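PDB 2RFF: putative nucleotidyltransferase from Sulfolobus solfataricus P2, which probably transfers nucleotidyl groups, as a presumed member of the nucleotidyltransferase family, although its substrate is not established. Local coordinates for residues L33-I38 against K98-K103; I53-V58 against G80-I85; F68-M73 against I85-G90. All coordinates share one frame; numbering follows the deposited sequence. Where two conformers were deposited one is given.

How the contacts relate
All three contacts belong to one mixed sheet and helix 67-74, which packs on it. Contact 1 pairs strand 33-39 antiparallel with strand 98-103; contact 2 pairs strands 53-59 and 82-88 in parallel. They meet where strands 33-39 and 53-59 run side by side, with Tyr37 O 2.8 Å from Leu56 N. Contact 3 continues from contact 2 along strand 82-88, sharing Ile85, and brings in the helix. Contacts 1 and 2 are partly buried near the chain centre; contact 3 lies farther out, yet its touching residues are mostly buried. Contact 1 adds ring packing and a Glu34-Glu35-Lys103 salt-bridge network, contact 2 rests on backbone bonds and aliphatic packing, contact 3 on an arginine and a water.

Contact 1 of 3, residues L33-I38 against K98-K103; sequences LEEVYI and KVLFWK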
loop_
_atom_site.group_PDB
_atom_site.type_symbol
_atom_site.label_atom_id
_atom_site.label_comp_id
_atom_site.label_asym_id
_atom_site.label_seq_id
_atom_site.Cartn_x
_atom_site.Cartn_y
_atom_site.Cartn_z
ATOM N N LEU A 33 -1.547 -11.249 -6.725
ATOM C CA LEU A 33 -1.782 -10.010 -5.962
ATOM C C LEU A 33 -3.284 -9.749 -6.077
ATOM O O LEU A 33 -3.815 -9.664 -7.177
ATOM C CB LEU A 33 -1.022 -8.806 -6.507
ATOM C CG LEU A 33 -1.226 -7.560 -5.609
ATOM C CD1 LEU A 33 -0.448 -7.659 -4.315
ATOM C CD2 LEU A 33 -0.791 -6.350 -6.372
ATOM N N GLU A 34 -3.949 -9.627 -4.932
ATOM C CA GLU A 34 -5.405 -9.496 -4.895
ATOM C C GLU A 34 -5.905 -8.145 -4.432
ATOM O O GLU A 34 -6.901 -7.641 -4.955
ATOM C CB GLU A 34 -6.024 -10.649 -4.082
ATOM C CG GLU A 34 -7.502 -10.577 -3.869
ATOM C CD GLU A 34 -8.337 -10.460 -5.154
ATOM O OE1 GLU A 34 -7.876 -10.852 -6.237
ATOM O OE2 GLU A 34 -9.504 -10.000 -5.050
ATOM N N GLU A 35 -5.270 -7.596 -3.411
ATOM C CA GLU A 35 -5.662 -6.322 -2.825
ATOM C C GLU A 35 -4.427 -5.595 -2.360
ATOM O O GLU A 35 -3.427 -6.226 -2.003
ATOM C CB GLU A 35 -6.590 -6.495 -1.602
ATOM C CG GLU A 35 -7.985 -7.016 -1.930
ATOM C CD GLU A 35 -8.831 -7.472 -0.776
ATOM O OE1 GLU A 35 -8.435 -7.430 0.404
ATOM O OE2 GLU A 35 -9.961 -7.858 -1.076
ATOM N N VAL A 36 -4.536 -4.272 -2.361
ATOM C CA VAL A 36 -3.527 -3.424 -1.740
ATOM C C VAL A 36 -4.259 -2.423 -0.866
ATOM O O VAL A 36 -5.272 -1.846 -1.277
ATOM C CB VAL A 36 -2.620 -2.707 -2.750
ATOM C CG1 VAL A 36 -1.616 -1.692 -2.095
ATOM C CG2 VAL A 36 -1.864 -3.711 -3.576
ATOM N N TYR A 37 -3.714 -2.202 0.316
ATOM C CA TYR A 37 -4.232 -1.206 1.240
ATOM C C TYR A 37 -3.129 -0.176 1.542
ATOM O O TYR A 37 -1.919 -0.477 1.493
ATOM C CB TYR A 37 -4.694 -1.856 2.544
ATOM C CG TYR A 37 -5.852 -2.802 2.416
ATOM C CD1 TYR A 37 -5.661 -4.113 1.979
ATOM C CD2 TYR A 37 -7.158 -2.390 2.720
ATOM C CE1 TYR A 37 -6.757 -5.032 1.914
ATOM C CE2 TYR A 37 -8.235 -3.286 2.632
ATOM C CZ TYR A 37 -8.009 -4.588 2.171
ATOM O OH TYR A 37 -9.001 -5.514 2.064
ATOM N N ILE A 38 -3.581 1.035 1.863
ATOM C CA ILE A 38 -2.749 2.028 2.518
ATOM C C ILE A 38 -3.053 1.886 4.024
ATOM O O ILE A 38 -4.226 1.759 4.430
ATOM C CB ILE A 38 -3.033 3.468 2.056
ATOM C CG1 ILE A 38 -2.937 3.565 0.538
ATOM C CG2 ILE A 38 -2.094 4.452 2.791
ATOM C CD1 ILE A 38 -1.656 3.000 -0.074
ATOM N N LYS A 98 -6.933 0.628 7.985
ATOM C CA LYS A 98 -6.427 0.665 6.601
ATOM C C LYS A 98 -7.495 1.047 5.600
ATOM O O LYS A 98 -8.686 0.903 5.866
ATOM C CB LYS A 98 -5.783 -0.668 6.262
ATOM C CG LYS A 98 -6.669 -1.898 6.389
ATOM C CD LYS A 98 -5.861 -3.163 6.095
ATOM C CE LYS A 98 -6.754 -4.404 5.943
ATOM N NZ LYS A 98 -7.509 -4.662 7.170
ATOM N N VAL A 99 -7.031 1.527 4.442
ATOM C CA VAL A 99 -7.858 1.999 3.342
ATOM C C VAL A 99 -7.607 1.142 2.107
ATOM O O VAL A 99 -6.469 0.919 1.760
ATOM C CB VAL A 99 -7.509 3.462 2.987
ATOM C CG1 VAL A 99 -8.110 3.867 1.627
ATOM C CG2 VAL A 99 -7.947 4.370 4.108
ATOM N N LEU A 100 -8.675 0.619 1.491
ATOM C CA LEU A 100 -8.551 -0.151 0.266
ATOM C C LEU A 100 -8.096 0.793 -0.872
ATOM O O LEU A 100 -8.718 1.791 -1.208
ATOM C CB LEU A 100 -9.840 -0.904 -0.060
ATOM C CG LEU A 100 -9.774 -1.851 -1.259
ATOM C CD1 LEU A 100 -8.957 -3.084 -0.975
ATOM C CD2 LEU A 100 -11.201 -2.264 -1.685
ATOM N N PHE A 101 -6.982 0.417 -1.473
ATOM C CA PHE A 101 -6.340 1.222 -2.490
ATOM C C PHE A 101 -6.565 0.623 -3.867
ATOM O O PHE A 101 -6.746 1.358 -4.833
ATOM C CB PHE A 101 -4.840 1.299 -2.166
ATOM C CG PHE A 101 -4.034 2.243 -3.039
ATOM C CD1 PHE A 101 -4.259 3.612 -2.950
ATOM C CD2 PHE A 101 -3.015 1.757 -3.863
ATOM C CE1 PHE A 101 -3.487 4.483 -3.706
ATOM C CE2 PHE A 101 -2.250 2.639 -4.645
ATOM C CZ PHE A 101 -2.500 3.998 -4.582
ATOM N N TRP A 102 -6.487 -0.703 -3.948
ATOM C CA TRP A 102 -6.592 -1.424 -5.189
ATOM C C TRP A 102 -7.093 -2.828 -4.883
ATOM O O TRP A 102 -6.830 -3.402 -3.804
ATOM C CB TRP A 102 -5.205 -1.454 -5.857
ATOM C CG TRP A 102 -5.084 -2.254 -7.137
ATOM C CD1 TRP A 102 -5.190 -1.788 -8.410
ATOM C CD2 TRP A 102 -4.868 -3.665 -7.247
ATOM N NE1 TRP A 102 -5.014 -2.811 -9.323
ATOM C CE2 TRP A 102 -4.840 -3.982 -8.628
ATOM C CE3 TRP A 102 -4.697 -4.704 -6.309
ATOM C CZ2 TRP A 102 -4.625 -5.297 -9.097
ATOM C CZ3 TRP A 102 -4.513 -6.019 -6.768
ATOM C CH2 TRP A 102 -4.467 -6.298 -8.154
ATOM N N LYS A 103 -7.837 -3.357 -5.835
ATOM C CA LYS A 103 -8.306 -4.745 -5.773
ATOM C C LYS A 103 -8.331 -5.249 -7.213
ATOM O O LYS A 103 -8.733 -4.529 -8.113
ATOM C CB LYS A 103 -9.663 -4.872 -5.098
ATOM C CG LYS A 103 -10.148 -6.303 -4.980
ATOM C CD LYS A 103 -11.325 -6.347 -4.069
ATOM C CE LYS A 103 -11.967 -7.704 -4.014
ATOM N NZ LYS A 103 -11.114 -8.700 -3.376
#
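Tyr37 is clamped on both ring faces by strand 98-103. Lys98 CE stands 3.7 Å from the centroid of the Tyr37 ring, almost on its normal, whereas Leu100 CD1 meets the opposite face toward the rim, 3.6 Å from Tyr37 CZ. Lys98 gets there with CG set between its backbone N and carbonyl carbon (chi1 58°), which lays its methylenes over the ring; NZ is close enough for a cation-pi contact but hydrogen-bonds to Val95 O. The phenol is fixed at its far end, where Tyr37 OH donates to Glu35 OE1 (2.6 Å) from above the carboxylate plane; the same oxygen is also salt-bridged to Lys92. Two carboxylates converge on one ammonium group: Lys103 NZ is 2.7 Å from Glu35 OE2 and 2.7 Å from Glu34 OE2, both oxygens offering their anti lone pairs. Glu34 reaches it through a bend at chi2 (55°). A leucine in place of Tyr37, lacking the hydroxyl and the ring, is likely to leave the Glu35 carboxylate less firmly held and the Lys98 methylenes without the flat surface they lie on.

On the other face, Ile38 CD1 sits over the Phe101 ring, 4.0 Å from its centroid, and Trp102 turns an edge toward the backbone of Leu33 and Val36. The antiparallel ladder slips by one residue between Val36 and Tyr37. Val36 O accepts both Phe101 N (2.8 Å) and Trp102 N (3.1 Å), the mark of a classic beta bulge.

Strand 53-59 flanks 33-38 on its other side, pairing through Val58 and Leu56, while Phe101 bonds through its backbone to Val109 beyond. Helix 6-29 packs against the hydrophobic face, with Val23 on Val36, Leu16 and Ala19 on Phe101, and Ala27 on Trp102.

Contact 2 of 3, residues I53-V58 against G80-I85; sequences IDILFV and GNVDYI. With EDO (1,2-ethanediol), chain C.
Ile53 and Val82 project together from the same face of the sheet, with Ile53 CG2 3.8 Å from Val82 CG2. Val82 uses both branches: its CG1 is met at 3.8 Å by Ile55 CD1, which comes from two residues along strand 53-58, on the same face, because Ile55 CG1 is anti to the carbonyl carbon (chi1 -56°) and the chain is extended beyond it. Ile55 CG2, the other branch, lies over a face of the Phe57 ring. That ring directs an edge atom, CE2, at Tyr84 CB (3.8 Å). With CG between the backbone N and the carbonyl carbon (chi1 71°), the Tyr84 ring leads away from strand 53-58, and C2 of an ethanediol, probably from the crystallisation liquor, rests 3.5 Å above the Tyr84 ring plane, toward its rim.

On the reverse face, Leu56 CD1 touches Ile85 CG2 at 3.8 Å, and Asp54 OD1 meets Asp83 CB at 3.5 Å. The two carboxylates are turned 65° apart. Asp83 is restrained by its own neighbour, since Tyr84 N donates to Asp83 OD1 (2.8 Å) from above the carboxylate plane.

Five backbone bonds, from Ile53 N to Asn81 O through Phe57 N to Ile85 O, complete a parallel ladder, the strand pair of a beta-alpha-beta unit. Asp54 and Asp83, with Asp52 close by, are placed much as metal-binding acidic residues in relatives of this fold, though no metal is present.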
loop_
_atom_site.group_PDB
_atom_site.type_symbol
_atom_site.label_atom_id
_atom_site.label_comp_id
_atom_site.label_asym_id
_atom_site.label_seq_id
_atom_site.Cartn_x
_atom_site.Cartn_y
_atom_site.Cartn_z
ATOM N N ILE A 53 4.592 6.695 3.236
ATOM C CA ILE A 53 3.299 6.052 2.928
ATOM C C ILE A 53 3.549 4.550 3.174
ATOM O O ILE A 53 4.581 3.987 2.784
ATOM C CB ILE A 53 2.709 6.371 1.543
ATOM C CG1 ILE A 53 1.289 5.804 1.450
ATOM C CG2 ILE A 53 3.540 5.782 0.410
ATOM C CD1 ILE A 53 0.493 6.408 0.299
ATOM N N ASP A 54 2.604 3.909 3.851
ATOM C CA ASP A 54 2.694 2.494 4.204
ATOM C C ASP A 54 1.738 1.689 3.344
ATOM O O ASP A 54 0.531 1.969 3.330
ATOM C CB ASP A 54 2.357 2.327 5.675
ATOM C CG ASP A 54 3.347 2.998 6.575
ATOM O OD1 ASP A 54 4.562 2.927 6.326
ATOM O OD2 ASP A 54 2.938 3.617 7.565
ATOM N N ILE A 55 2.288 0.682 2.656
ATOM C CA ILE A 55 1.555 -0.098 1.682
ATOM C C ILE A 55 1.484 -1.543 2.123
ATOM O O ILE A 55 2.510 -2.160 2.369
ATOM C CB ILE A 55 2.225 -0.020 0.296
ATOM C CG1 ILE A 55 2.373 1.450 -0.161
ATOM C CG2 ILE A 55 1.374 -0.823 -0.731
ATOM C CD1 ILE A 55 3.064 1.535 -1.518
ATOM N N LEU A 56 0.265 -2.072 2.214
ATOM C CA LEU A 56 0.012 -3.482 2.526
ATOM C C LEU A 56 -0.337 -4.199 1.227
ATOM O O LEU A 56 -1.360 -3.892 0.618
ATOM C CB LEU A 56 -1.111 -3.647 3.552
ATOM C CG LEU A 56 -1.622 -5.079 3.725
ATOM C CD1 LEU A 56 -0.488 -6.000 4.156
ATOM C CD2 LEU A 56 -2.827 -5.109 4.645
ATOM N N PHE A 57 0.511 -5.144 0.821
ATOM C CA PHE A 57 0.249 -5.964 -0.360
ATOM C C PHE A 57 -0.394 -7.267 0.137
ATOM O O PHE A 57 0.197 -7.944 0.988
ATOM C CB PHE A 57 1.540 -6.284 -1.094
ATOM C CG PHE A 57 2.279 -5.114 -1.601
ATOM C CD1 PHE A 57 1.982 -4.629 -2.846
ATOM C CD2 PHE A 57 3.269 -4.521 -0.854
ATOM C CE1 PHE A 57 2.672 -3.577 -3.380
ATOM C CE2 PHE A 57 3.998 -3.447 -1.400
ATOM C CZ PHE A 57 3.683 -2.972 -2.638
ATOM N N VAL A 58 -1.507 -7.643 -0.465
ATOM C CA VAL A 58 -2.285 -8.843 -0.053
ATOM C C VAL A 58 -2.344 -9.792 -1.242
ATOM O O VAL A 58 -2.878 -9.432 -2.270
ATOM C CB VAL A 58 -3.713 -8.565 0.485
ATOM C CG1 VAL A 58 -4.433 -9.873 0.969
ATOM C CG2 VAL A 58 -3.619 -7.563 1.597
ATOM N N GLY A 80 11.344 5.501 -2.938
ATOM C CA GLY A 80 10.782 6.671 -2.290
ATOM C C GLY A 80 10.566 6.441 -0.805
ATOM O O GLY A 80 11.017 5.450 -0.263
ATOM N N ASN A 81 9.797 7.325 -0.182
ATOM C CA ASN A 81 9.576 7.321 1.249
ATOM C C ASN A 81 8.377 6.397 1.527
ATOM O O ASN A 81 7.270 6.863 1.815
ATOM C CB ASN A 81 9.296 8.770 1.658
ATOM C CG ASN A 81 9.296 8.956 3.107
ATOM O OD1 ASN A 81 9.974 8.220 3.815
ATOM N ND2 ASN A 81 8.559 9.970 3.590
ATOM N N VAL A 82 8.642 5.100 1.382
ATOM C CA VAL A 82 7.632 4.046 1.401
ATOM C C VAL A 82 8.054 2.913 2.317
ATOM O O VAL A 82 9.192 2.502 2.345
ATOM C CB VAL A 82 7.447 3.450 -0.061
ATOM C CG1 VAL A 82 6.531 2.194 -0.044
ATOM C CG2 VAL A 82 6.841 4.489 -0.997
ATOM N N ASP A 83 7.123 2.390 3.091
ATOM C CA ASP A 83 7.346 1.141 3.850
ATOM C C ASP A 83 6.198 0.235 3.515
ATOM O O ASP A 83 5.204 0.681 2.940
ATOM C CB ASP A 83 7.532 1.378 5.341
ATOM C CG ASP A 83 8.258 0.214 6.052
ATOM O OD1 ASP A 83 8.641 -0.772 5.414
ATOM O OD2 ASP A 83 8.515 0.318 7.268
ATOM N N TYR A 84 6.385 -1.048 3.784
ATOM C CA TYR A 84 5.385 -2.029 3.365
ATOM C C TYR A 84 5.277 -3.263 4.246
ATOM O O TYR A 84 6.163 -3.564 5.041
ATOM C CB TYR A 84 5.714 -2.431 1.886
ATOM C CG TYR A 84 6.949 -3.271 1.781
ATOM C CD1 TYR A 84 8.201 -2.683 1.660
ATOM C CD2 TYR A 84 6.881 -4.668 1.879
ATOM C CE1 TYR A 84 9.355 -3.468 1.604
ATOM C CE2 TYR A 84 8.027 -5.455 1.833
ATOM C CZ TYR A 84 9.259 -4.847 1.676
ATOM O OH TYR A 84 10.385 -5.631 1.638
ATOM N N ILE A 85 4.192 -3.977 4.026
ATOM C CA ILE A 85 3.963 -5.307 4.613
ATOM C C ILE A 85 3.396 -6.189 3.482
ATOM O O ILE A 85 2.620 -5.698 2.659
ATOM C CB ILE A 85 2.946 -5.322 5.784
ATOM C CG1 ILE A 85 3.523 -4.507 6.947
ATOM C CG2 ILE A 85 2.610 -6.769 6.291
ATOM C CD1 ILE A 85 2.573 -4.314 8.083
HETATM C C1 EDO C . 9.017 -5.208 6.074
HETATM O O1 EDO C . 9.720 -6.273 6.753
HETATM C C2 EDO C . 9.881 -4.407 5.095
HETATM O O2 EDO C . 10.799 -3.498 5.730
#

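Contact 3 of 3, residues F68-M73 against I85-G90; sequences FDRMYM and IVLDEG
Arg70 NH1 is gripped by three groups: a weak hydrogen bond to Val86 O (3.5 Å), a water that accepts from Arg70 NH1 at 3.3 Å, and a salt bridge to Glu91 OE1. The water donates back to Val86 O (2.8 Å), closing a small ring that supplements the long direct bond. This is the place where helix 67-74 of the beta-alpha-beta unit packs on its second strand, 82-88; the short axes pass 8.3 Å apart at 116°, so the helix runs across the strand.

Arg70 reaches the strand in two ways. Near the backbone, its CB touches Val86 CG1 at 3.8 Å, an apolar contact between CH groups. Farther out, CG is anti to the carbonyl carbon (chi1 -69°) and the chain stays extended to NE, carrying the guanidinium past Val86 toward Leu87, whose CD2 lies 4.0 Å from Arg70 NH1. The same group is held from the loops as well: NH2 donates to Ile62 O, and NE makes a weak bond to Met65 O. Glu91 OE1 also accepts from Asp88 N, so one carboxylate oxygen ties the arginine to the end of the strand.

There the chain turns. Asp88 OD1 accepts from Ile62 N, while OD2 folds back in an Asx turn, with Gly90 N donating to Asp88 OD2 at 3.1 Å from above the carboxylate plane.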
loop_
_atom_site.group_PDB
_atom_site.type_symbol
_atom_site.label_atom_id
_atom_site.label_comp_id
_atom_site.label_asym_id
_atom_site.label_seq_id
_atom_site.Cartn_x
_atom_site.Cartn_y
_atom_site.Cartn_z
ATOM N N PHE A 68 10.931 -13.759 4.660
ATOM C CA PHE A 68 12.072 -13.338 3.796
ATOM C C PHE A 68 11.679 -13.480 2.325
ATOM O O PHE A 68 11.912 -12.573 1.538
ATOM C CB PHE A 68 13.341 -14.115 4.137
ATOM C CG PHE A 68 13.594 -14.160 5.597
ATOM C CD1 PHE A 68 14.047 -13.054 6.250
ATOM C CD2 PHE A 68 13.242 -15.290 6.354
ATOM C CE1 PHE A 68 14.229 -13.073 7.644
ATOM C CE2 PHE A 68 13.412 -15.310 7.745
ATOM C CZ PHE A 68 13.900 -14.211 8.388
ATOM N N ASP A 69 11.036 -14.600 1.983
ATOM C CA ASP A 69 10.491 -14.792 0.650
ATOM C C ASP A 69 9.427 -13.749 0.326
ATOM O O ASP A 69 9.388 -13.265 -0.806
ATOM C CB ASP A 69 9.932 -16.198 0.435
ATOM C CG ASP A 69 10.992 -17.241 0.172
ATOM O OD1 ASP A 69 12.000 -16.912 -0.473
ATOM O OD2 ASP A 69 10.805 -18.416 0.486
ATOM N N ARG A 70 8.579 -13.416 1.289
ATOM C CA ARG A 70 7.542 -12.397 1.096
ATOM C C ARG A 70 8.163 -11.045 0.790
ATOM O O ARG A 70 7.757 -10.378 -0.156
ATOM C CB ARG A 70 6.607 -12.324 2.299
ATOM C CG ARG A 70 5.740 -13.548 2.449
ATOM C CD ARG A 70 4.933 -13.382 3.680
ATOM N NE ARG A 70 4.029 -14.506 3.924
ATOM C CZ ARG A 70 2.965 -14.485 4.721
ATOM N NH1 ARG A 70 2.611 -13.393 5.393
ATOM N NH2 ARG A 70 2.231 -15.592 4.827
HETATM N N MSE A 71 9.114 -10.637 1.616
HETATM C CA MSE A 71 9.839 -9.363 1.340
HETATM C C MSE A 71 10.467 -9.305 -0.062
HETATM O O MSE A 71 10.331 -8.308 -0.762
HETATM C CB MSE A 71 10.948 -9.126 2.362
HETATM C CG MSE A 71 10.464 -8.656 3.702
HETATM SE SE MSE A 71 11.927 -8.153 4.860
HETATM C CE MSE A 71 12.971 -7.192 3.683
ATOM N N TYR A 72 11.122 -10.408 -0.444
ATOM C CA TYR A 72 11.827 -10.533 -1.746
ATOM C C TYR A 72 10.839 -10.389 -2.900
ATOM O O TYR A 72 11.233 -9.946 -3.956
ATOM C CB TYR A 72 12.575 -11.878 -1.801
ATOM C CG TYR A 72 13.609 -12.074 -2.925
ATOM C CD1 TYR A 72 14.862 -11.445 -2.848
ATOM C CD2 TYR A 72 13.372 -12.947 -4.022
ATOM C CE1 TYR A 72 15.846 -11.654 -3.855
ATOM C CE2 TYR A 72 14.347 -13.130 -5.056
ATOM C CZ TYR A 72 15.576 -12.505 -4.944
ATOM O OH TYR A 72 16.535 -12.667 -5.918
HETATM N N MSE A 73 9.552 -10.748 -2.701
HETATM C CA MSE A 73 8.532 -10.615 -3.769
HETATM C C MSE A 73 8.359 -9.192 -4.269
HETATM O O MSE A 73 8.188 -8.956 -5.465
HETATM C CB MSE A 73 7.114 -11.038 -3.330
HETATM C CG MSE A 73 6.908 -12.457 -2.826
HETATM SE SE MSE A 73 5.106 -12.848 -2.352
HETATM C CE MSE A 73 4.399 -12.768 -4.156
ATOM N N ILE A 85 4.192 -3.977 4.026
ATOM C CA ILE A 85 3.963 -5.307 4.613
ATOM C C ILE A 85 3.396 -6.189 3.482
ATOM O O ILE A 85 2.620 -5.698 2.659
ATOM C CB ILE A 85 2.946 -5.322 5.784
ATOM C CG1 ILE A 85 3.523 -4.507 6.947
ATOM C CG2 ILE A 85 2.610 -6.769 6.291
ATOM C CD1 ILE A 85 2.573 -4.314 8.083
ATOM N N VAL A 86 3.758 -7.476 3.478
ATOM C CA VAL A 86 3.213 -8.446 2.553
ATOM C C VAL A 86 2.474 -9.506 3.396
ATOM O O VAL A 86 3.080 -10.135 4.269
ATOM C CB VAL A 86 4.299 -9.145 1.717
ATOM C CG1 VAL A 86 3.725 -10.303 0.872
ATOM C CG2 VAL A 86 5.068 -8.156 0.786
ATOM N N LEU A 87 1.209 -9.737 3.074
ATOM C CA LEU A 87 0.341 -10.690 3.799
ATOM C C LEU A 87 -0.432 -11.544 2.825
ATOM O O LEU A 87 -0.664 -11.177 1.681
ATOM C CB LEU A 87 -0.674 -10.028 4.773
ATOM C CG LEU A 87 -0.058 -9.219 5.920
ATOM C CD1 LEU A 87 -1.167 -8.600 6.763
ATOM C CD2 LEU A 87 0.893 -10.076 6.786
ATOM N N ASP A 88 -0.806 -12.714 3.307
ATOM C CA ASP A 88 -1.741 -13.579 2.606
ATOM C C ASP A 88 -3.155 -13.033 2.846
ATOM O O ASP A 88 -3.420 -12.352 3.860
ATOM C CB ASP A 88 -1.660 -14.992 3.210
ATOM C CG ASP A 88 -2.483 -15.986 2.481
ATOM O OD1 ASP A 88 -2.179 -16.379 1.361
ATOM O OD2 ASP A 88 -3.501 -16.448 3.039
ATOM N N GLU A 89 -4.053 -13.362 1.914
ATOM C CA GLU A 89 -5.507 -13.079 2.002
ATOM C C GLU A 89 -6.130 -13.367 3.392
ATOM O O GLU A 89 -6.948 -12.594 3.927
ATOM C CB GLU A 89 -6.231 -13.891 0.898
ATOM C CG GLU A 89 -6.075 -15.437 0.997
ATOM C CD GLU A 89 -6.330 -16.214 -0.310
ATOM O OE1 GLU A 89 -7.097 -15.728 -1.185
ATOM O OE2 GLU A 89 -5.735 -17.327 -0.447
ATOM N N GLY A 90 -5.749 -14.501 3.966
ATOM C CA GLY A 90 -6.254 -14.925 5.255
ATOM C C GLY A 90 -5.700 -14.196 6.447
ATOM O O GLY A 90 -6.214 -14.397 7.550
HETATM O O HOH W 1 4.750 -11.054 6.274
#